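Local coordinates for phosphopantetheine attachment site family protein (Acinetobacter baumannii, PDB 4HKG) that probably serves as a free-standing peptidyl carrier protein, holding intermediates on a phosphopantetheine arm in an uncharacterised nonribosomal peptide-type secondary metabolic pathway, at residues S11-R23 against Y38-L52. Numbering follows the deposited sequence. Where two conformers were deposited one is given.
Sequences SAIIRTLVAKEMR and YGLDSIVALSVSGDL
E21 lies along V44 and S47 where helix 11-22 faces helix 42-52. E21 CB packs on V44 CG1 at 3.6 Å. CG, set by chi1 anti to the carbonyl carbon, touches both V44 CG1 and S47 OG; the bend at chi2 (-69°) then lays the carboxylate alongside S47, with E21 CD 3.2 Å from S47 OG. E21 OE2 lies 3.3 Å from S47 OG and OE1 is also near it, but for both oxygens the angle is too poor for a hydrogen bond. One turn earlier L17 spreads its two methyls: L17 CD1 meets L52 CD2 at 3.7 Å, while CD2 touches CB and OD2 of D51. I14 crosses L52 at about a right angle and also touches L78 of helix 71-82. On the loop side V18 CG1 meets the Y38 ring in its plane, at the CE1 edge (3.7 Å); V18 CG2 turns to V48. In the conformer given, M22 sets SD near V44 CG2 and CE near Y38 O, beside the G39 carbonyl carbon; a second conformer makes this placement less certain. D41 caps helix 42-52, D41 OD1 accepting from V44 N (3.0 Å). The two helices run at 141°, closer to antiparallel than perpendicular, within the small helical bundle of a carrier protein. Dispersion and close fit of aliphatic groups, rather than directed polar bonds, hold this interface together, with the carboxylates of E21 and D51 at its margin.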
ATOM      1  N   SER A  11      -4.729  -4.426   3.941  1.00  9.69           N
ATOM      2  CA  SER A  11      -3.750  -3.749   4.772  1.00  9.21           C
ATOM      3  C   SER A  11      -2.531  -4.653   5.025  1.00 10.06           C
ATOM      4  O   SER A  11      -1.389  -4.195   4.942  1.00  9.70           O
ATOM      5  CB  SER A  11      -4.382  -3.290   6.087  1.00 11.00           C
ATOM      6  OG  SER A  11      -3.445  -2.561   6.861  1.00 12.32           O
ATOM      7  N   ALA A  12      -2.766  -5.930   5.310  1.00  9.50           N
ATOM      8  CA  ALA A  12      -1.658  -6.863   5.533  1.00  9.79           C
ATOM      9  C   ALA A  12      -0.813  -7.029   4.262  1.00  9.82           C
ATOM     10  O   ALA A  12       0.421  -7.063   4.318  1.00 10.14           O
ATOM     11  CB  ALA A  12      -2.181  -8.206   6.005  1.00 10.60           C
ATOM     12  N   ILE A  13      -1.470  -7.125   3.110  1.00  8.93           N
ATOM     13  CA  ILE A  13      -0.753  -7.249   1.839  1.00  9.45           C
ATOM     14  C   ILE A  13       0.080  -5.997   1.550  1.00  9.68           C
ATOM     15  O   ILE A  13       1.274  -6.094   1.228  1.00  9.22           O
ATOM     16  CB  ILE A  13      -1.729  -7.590   0.678  1.00  9.39           C
ATOM     17  CG1 ILE A  13      -2.220  -9.031   0.843  1.00 12.42           C
ATOM     18  CG2 ILE A  13      -1.085  -7.321  -0.694  1.00 11.99           C
ATOM     19  CD1 ILE A  13      -3.133  -9.519  -0.251  1.00 15.82           C
ATOM     20  N   ILE A  14      -0.531  -4.825   1.692  1.00  8.38           N
ATOM     21  CA  ILE A  14       0.169  -3.578   1.421  1.00  9.57           C
ATOM     22  C   ILE A  14       1.338  -3.398   2.383  1.00  8.82           C
ATOM     23  O   ILE A  14       2.428  -3.010   1.970  1.00  8.88           O
ATOM     24  CB  ILE A  14      -0.795  -2.380   1.474  1.00  8.35           C
ATOM     25  CG1 ILE A  14      -1.814  -2.462   0.336  1.00  9.01           C
ATOM     26  CG2 ILE A  14      -0.027  -1.072   1.354  1.00 10.36           C
ATOM     27  CD1 ILE A  14      -3.023  -1.559   0.534  1.00 10.06           C
ATOM     28  N   ARG A  15       1.129  -3.697   3.656  1.00  8.75           N
ATOM     29  CA  ARG A  15       2.206  -3.593   4.636  1.00  9.67           C
ATOM     30  C   ARG A  15       3.385  -4.490   4.268  1.00  9.68           C
ATOM     31  O   ARG A  15       4.547  -4.096   4.412  1.00  9.88           O
ATOM     32  CB  ARG A  15       1.669  -3.931   6.028  1.00 10.24           C
ATOM     33  CG  ARG A  15       2.613  -3.667   7.186  1.00 10.54           C
ATOM     34  CD  ARG A  15       1.910  -4.056   8.494  1.00 16.66           C
ATOM     35  NE  ARG A  15       2.528  -3.493   9.689  1.00 17.33           N
ATOM     36  CZ  ARG A  15       1.987  -3.557  10.898  1.00 17.49           C
ATOM     37  NH1 ARG A  15       0.809  -4.149  11.061  1.00 22.84           N
ATOM     38  NH2 ARG A  15       2.606  -3.023  11.939  1.00 20.50           N
ATOM     39  N   THR A  16       3.082  -5.686   3.782  1.00  8.82           N
ATOM     40  CA  THR A  16       4.115  -6.608   3.344  1.00  9.50           C
ATOM     41  C   THR A  16       4.888  -6.041   2.158  1.00  9.14           C
ATOM     42  O   THR A  16       6.124  -6.079   2.128  1.00  9.33           O
ATOM     43  CB  THR A  16       3.501  -7.978   2.971  1.00 10.09           C
ATOM     44  OG1 THR A  16       2.843  -8.532   4.118  1.00 14.15           O
ATOM     45  CG2 THR A  16       4.579  -8.938   2.484  1.00 12.85           C
ATOM     46  N   LEU A  17       4.168  -5.509   1.177  1.00  8.40           N
ATOM     47  CA  LEU A  17       4.812  -4.908   0.016  1.00  7.95           C
ATOM     48  C   LEU A  17       5.702  -3.730   0.411  1.00  8.32           C
ATOM     49  O   LEU A  17       6.848  -3.617  -0.054  1.00  8.67           O
ATOM     50  CB  LEU A  17       3.780  -4.426  -1.006  1.00  9.55           C
ATOM     51  CG  LEU A  17       2.930  -5.490  -1.694  1.00  8.83           C
ATOM     52  CD1 LEU A  17       1.862  -4.815  -2.537  1.00 10.13           C
ATOM     53  CD2 LEU A  17       3.791  -6.391  -2.552  1.00 10.70           C
ATOM     54  N   VAL A  18       5.179  -2.845   1.250  1.00  7.78           N
ATOM     55  CA  VAL A  18       5.922  -1.669   1.670  1.00 10.05           C
ATOM     56  C   VAL A  18       7.173  -2.068   2.452  1.00  8.77           C
ATOM     57  O   VAL A  18       8.267  -1.564   2.187  1.00  9.78           O
ATOM     58  CB  VAL A  18       5.011  -0.713   2.475  1.00  9.25           C
ATOM     59  CG1 VAL A  18       5.823   0.363   3.169  1.00 11.21           C
ATOM     60  CG2 VAL A  18       3.942  -0.106   1.564  1.00 10.08           C
ATOM     61  N   ALA A  19       7.026  -2.985   3.402  1.00  9.65           N
ATOM     62  CA  ALA A  19       8.152  -3.429   4.219  1.00 10.42           C
ATOM     63  C   ALA A  19       9.246  -4.067   3.364  1.00 10.29           C
ATOM     64  O   ALA A  19      10.435  -3.822   3.583  1.00 10.58           O
ATOM     65  CB  ALA A  19       7.679  -4.391   5.294  1.00 11.29           C
ATOM     66  N   LYS A  20       8.853  -4.880   2.389  1.00  9.28           N
ATOM     67  CA  LYS A  20       9.824  -5.515   1.508  1.00 10.79           C
ATOM     68  C   LYS A  20      10.597  -4.470   0.701  1.00  9.41           C
ATOM     69  O   LYS A  20      11.815  -4.590   0.528  1.00 10.92           O
ATOM     70  CB  LYS A  20       9.135  -6.526   0.589  1.00 11.19           C
ATOM     71  CG  LYS A  20       8.719  -7.834   1.276  1.00 13.84           C
ATOM     72  CD  LYS A  20       9.823  -8.889   1.243  1.00 16.28           C
ATOM     73  CE  LYS A  20       9.371 -10.191   1.904  1.00 15.26           C
ATOM     74  NZ  LYS A  20      10.248 -11.333   1.511  1.00 20.66           N
ATOM     75  N   GLU A  21       9.902  -3.448   0.210  1.00  9.25           N
ATOM     76  CA  GLU A  21      10.558  -2.380  -0.536  1.00  9.98           C
ATOM     77  C   GLU A  21      11.472  -1.535   0.352  1.00  9.62           C
ATOM     78  O   GLU A  21      12.544  -1.104  -0.077  1.00 12.57           O
ATOM     79  CB  GLU A  21       9.522  -1.485  -1.208  1.00 10.06           C
ATOM     80  CG  GLU A  21       9.040  -2.016  -2.535  1.00 11.05           C
ATOM     81  CD  GLU A  21      10.135  -1.955  -3.578  1.00 14.02           C
ATOM     82  OE1 GLU A  21      10.753  -2.992  -3.901  1.00 14.49           O
ATOM     83  OE2 GLU A  21      10.392  -0.844  -4.086  1.00 15.88           O
ATOM     84  N   MET A  22      11.058  -1.296   1.588  1.00  9.36           N
ATOM     85  CA  MET A  22      11.826  -0.447   2.494  0.80  9.98           C
ATOM     86  C   MET A  22      12.930  -1.224   3.210  1.00 10.61           C
ATOM     87  O   MET A  22      13.753  -0.641   3.913  1.00 11.72           O
ATOM     88  CB  MET A  22      10.902   0.242   3.503  0.80 10.25           C
ATOM     89  CG  MET A  22       9.843   1.153   2.867  0.80 11.27           C
ATOM     90  SD  MET A  22      10.479   2.377   1.690  0.80 10.98           S
ATOM     91  CE  MET A  22      11.458   3.408   2.783  0.80 13.93           C
ATOM     92  N   ARG A  23      12.938  -2.546   3.021  1.00 13.54           N
ATOM     93  CA  ARG A  23      13.926  -3.455   3.623  1.00 13.42           C
ATOM     94  C   ARG A  23      13.895  -3.436   5.153  1.00 12.55           C
ATOM     95  O   ARG A  23      14.943  -3.433   5.806  1.00 13.20           O
ATOM     96  CB  ARG A  23      15.343  -3.201   3.080  1.00 14.75           C
ATOM     97  CG  ARG A  23      15.421  -3.220   1.558  1.00 16.33           C
ATOM     98  CD  ARG A  23      16.859  -3.226   1.071  1.00 18.00           C
ATOM     99  NE  ARG A  23      16.989  -2.770  -0.313  1.00 21.13           N
ATOM    100  CZ  ARG A  23      16.975  -3.566  -1.377  1.00 26.58           C
ATOM    101  NH1 ARG A  23      17.101  -3.049  -2.593  1.00 26.00           N
ATOM    102  NH2 ARG A  23      16.831  -4.877  -1.232  1.00 24.42           N
ATOM    103  N   TYR A  38       8.181   7.781   6.737  1.00 12.45           N
ATOM    104  CA  TYR A  38       9.195   6.741   6.928  1.00 12.67           C
ATOM    105  C   TYR A  38      10.002   6.458   5.660  1.00 13.46           C
ATOM    106  O   TYR A  38      10.559   5.369   5.485  1.00 15.70           O
ATOM    107  CB  TYR A  38       8.652   5.460   7.574  1.00 13.83           C
ATOM    108  CG  TYR A  38       7.431   4.814   6.946  1.00 11.80           C
ATOM    109  CD1 TYR A  38       7.553   3.854   5.953  1.00 12.73           C
ATOM    110  CD2 TYR A  38       6.155   5.121   7.397  1.00 13.79           C
ATOM    111  CE1 TYR A  38       6.436   3.240   5.406  1.00 13.84           C
ATOM    112  CE2 TYR A  38       5.030   4.514   6.856  1.00 13.23           C
ATOM    113  CZ  TYR A  38       5.179   3.574   5.863  1.00 10.50           C
ATOM    114  OH  TYR A  38       4.087   2.946   5.324  1.00 10.36           O
ATOM    115  N   GLY A  39      10.067   7.454   4.785  1.00 11.71           N
ATOM    116  CA  GLY A  39      11.057   7.456   3.722  1.00 13.01           C
ATOM    117  C   GLY A  39      10.619   6.908   2.382  1.00 10.73           C
ATOM    118  O   GLY A  39      11.432   6.843   1.460  1.00 12.32           O
ATOM    119  N   LEU A  40       9.361   6.515   2.252  1.00 10.02           N
ATOM    120  CA  LEU A  40       8.893   5.941   1.005  1.00 10.37           C
ATOM    121  C   LEU A  40       8.958   6.979  -0.115  1.00 10.50           C
ATOM    122  O   LEU A  40       8.538   8.122   0.073  1.00 11.74           O
ATOM    123  CB  LEU A  40       7.481   5.401   1.185  1.00 11.81           C
ATOM    124  CG  LEU A  40       6.920   4.570   0.035  1.00 11.31           C
ATOM    125  CD1 LEU A  40       6.073   3.409   0.557  1.00 12.25           C
ATOM    126  CD2 LEU A  40       6.113   5.425  -0.922  1.00 14.19           C
ATOM    127  N   ASP A  41       9.489   6.583  -1.271  1.00  9.46           N
ATOM    128  CA  ASP A  41       9.702   7.498  -2.393  1.00  9.88           C
ATOM    129  C   ASP A  41       8.944   7.051  -3.644  1.00  9.64           C
ATOM    130  O   ASP A  41       8.162   6.091  -3.610  1.00  8.88           O
ATOM    131  CB  ASP A  41      11.201   7.706  -2.673  1.00 11.62           C
ATOM    132  CG  ASP A  41      11.906   6.450  -3.173  1.00 11.68           C
ATOM    133  OD1 ASP A  41      11.249   5.431  -3.452  1.00 12.45           O
ATOM    134  OD2 ASP A  41      13.150   6.489  -3.293  1.00 15.39           O
ATOM    135  N   SER A  42       9.164   7.761  -4.749  1.00 10.31           N
ATOM    136  CA  SER A  42       8.389   7.531  -5.963  1.00 10.34           C
ATOM    137  C   SER A  42       8.680   6.182  -6.601  1.00 10.28           C
ATOM    138  O   SER A  42       7.774   5.542  -7.137  1.00  9.90           O
ATOM    139  CB  SER A  42       8.626   8.658  -6.973  1.00 11.62           C
ATOM    140  OG  SER A  42       8.188   9.903  -6.440  1.00 11.89           O
ATOM    141  N   ILE A  43       9.943   5.759  -6.570  1.00 10.94           N
ATOM    142  CA  ILE A  43      10.313   4.443  -7.077  1.00 11.60           C
ATOM    143  C   ILE A  43       9.560   3.359  -6.313  1.00 10.12           C
ATOM    144  O   ILE A  43       8.998   2.433  -6.909  1.00 10.79           O
ATOM    145  CB  ILE A  43      11.841   4.224  -6.995  1.00 12.82           C
ATOM    146  CG1 ILE A  43      12.549   5.089  -8.039  1.00 17.47           C
ATOM    147  CG2 ILE A  43      12.203   2.756  -7.190  1.00 16.72           C
ATOM    148  CD1 ILE A  43      14.060   5.003  -7.990  1.00 21.99           C
ATOM    149  N   VAL A  44       9.510   3.494  -4.995  1.00  9.50           N
ATOM    150  CA  VAL A  44       8.772   2.547  -4.175  1.00  9.19           C
ATOM    151  C   VAL A  44       7.272   2.632  -4.453  1.00  8.62           C
ATOM    152  O   VAL A  44       6.589   1.603  -4.538  1.00  9.29           O
ATOM    153  CB  VAL A  44       9.085   2.717  -2.672  1.00  9.41           C
ATOM    154  CG1 VAL A  44       8.191   1.822  -1.836  1.00 10.21           C
ATOM    155  CG2 VAL A  44      10.542   2.397  -2.405  1.00 11.98           C
ATOM    156  N   ALA A  45       6.733   3.839  -4.590  1.00  8.64           N
ATOM    157  CA  ALA A  45       5.311   3.971  -4.886  1.00  8.15           C
ATOM    158  C   ALA A  45       4.955   3.272  -6.201  1.00  8.70           C
ATOM    159  O   ALA A  45       3.913   2.613  -6.297  1.00  8.92           O
ATOM    160  CB  ALA A  45       4.890   5.435  -4.920  1.00  9.55           C
ATOM    161  N   LEU A  46       5.808   3.413  -7.206  1.00  8.70           N
ATOM    162  CA  LEU A  46       5.606   2.720  -8.471  1.00  9.78           C
ATOM    163  C   LEU A  46       5.680   1.191  -8.308  1.00  9.33           C
ATOM    164  O   LEU A  46       4.863   0.446  -8.877  1.00  9.38           O
ATOM    165  CB  LEU A  46       6.622   3.217  -9.499  1.00 10.51           C
ATOM    166  CG  LEU A  46       6.632   2.490 -10.841  1.00 12.83           C
ATOM    167  CD1 LEU A  46       5.272   2.611 -11.523  1.00 16.27           C
ATOM    168  CD2 LEU A  46       7.743   3.021 -11.740  1.00 14.34           C
ATOM    169  N   SER A  47       6.647   0.720  -7.529  1.00  9.29           N
ATOM    170  CA  SER A  47       6.763  -0.712  -7.235  1.00  9.91           C
ATOM    171  C   SER A  47       5.509  -1.255  -6.557  1.00  8.63           C
ATOM    172  O   SER A  47       4.950  -2.275  -6.977  1.00  9.69           O
ATOM    173  CB  SER A  47       7.987  -0.971  -6.350  1.00 10.22           C
ATOM    174  OG  SER A  47       7.998  -2.311  -5.867  1.00 12.09           O
ATOM    175  N   VAL A  48       5.077  -0.588  -5.496  1.00  9.12           N
ATOM    176  CA  VAL A  48       3.932  -1.041  -4.722  1.00  8.99           C
ATOM    177  C   VAL A  48       2.639  -1.008  -5.529  1.00  9.87           C
ATOM    178  O   VAL A  48       1.883  -1.983  -5.543  1.00  8.81           O
ATOM    179  CB  VAL A  48       3.790  -0.219  -3.416  1.00  9.00           C
ATOM    180  CG1 VAL A  48       2.483  -0.548  -2.700  1.00 10.60           C
ATOM    181  CG2 VAL A  48       4.987  -0.465  -2.504  1.00 10.72           C
ATOM    182  N   SER A  49       2.376   0.103  -6.208  1.00  8.97           N
ATOM    183  CA  SER A  49       1.162   0.192  -7.002  1.00  9.82           C
ATOM    184  C   SER A  49       1.162  -0.820  -8.147  1.00  9.68           C
ATOM    185  O   SER A  49       0.134  -1.444  -8.421  1.00 10.34           O
ATOM    186  CB  SER A  49       0.933   1.623  -7.502  1.00  9.69           C
ATOM    187  OG  SER A  49       1.997   2.090  -8.320  1.00 10.87           O
ATOM    188  N   GLY A  50       2.311  -1.000  -8.797  1.00  9.39           N
ATOM    189  CA  GLY A  50       2.424  -1.967  -9.874  1.00 10.20           C
ATOM    190  C   GLY A  50       2.197  -3.393  -9.399  1.00 10.29           C
ATOM    191  O   GLY A  50       1.548  -4.199 -10.069  1.00 11.09           O
ATOM    192  N   ASP A  51       2.745  -3.713  -8.230  1.00  9.77           N
ATOM    193  CA  ASP A  51       2.533  -5.028  -7.641  1.00 10.15           C
ATOM    194  C   ASP A  51       1.060  -5.235  -7.284  1.00 10.15           C
ATOM    195  O   ASP A  51       0.502  -6.316  -7.504  1.00 10.98           O
ATOM    196  CB  ASP A  51       3.430  -5.232  -6.415  1.00  9.89           C
ATOM    197  CG  ASP A  51       4.878  -5.530  -6.787  1.00 11.17           C
ATOM    198  OD1 ASP A  51       5.172  -5.725  -7.985  1.00 13.43           O
ATOM    199  OD2 ASP A  51       5.726  -5.607  -5.875  1.00 13.57           O
ATOM    200  N   LEU A  52       0.421  -4.192  -6.760  1.00  9.52           N
ATOM    201  CA  LEU A  52      -1.004  -4.269  -6.473  1.00  9.89           C
ATOM    202  C   LEU A  52      -1.825  -4.472  -7.747  1.00 10.75           C
ATOM    203  O   LEU A  52      -2.844  -5.165  -7.723  1.00 11.59           O
ATOM    204  CB  LEU A  52      -1.479  -3.041  -5.693  1.00 10.03           C
ATOM    205  CG  LEU A  52      -1.025  -2.995  -4.231  1.00  9.10           C
ATOM    206  CD1 LEU A  52      -1.320  -1.615  -3.637  1.00 10.66           C
ATOM    207  CD2 LEU A  52      -1.663  -4.103  -3.398  1.00 10.10           C
TER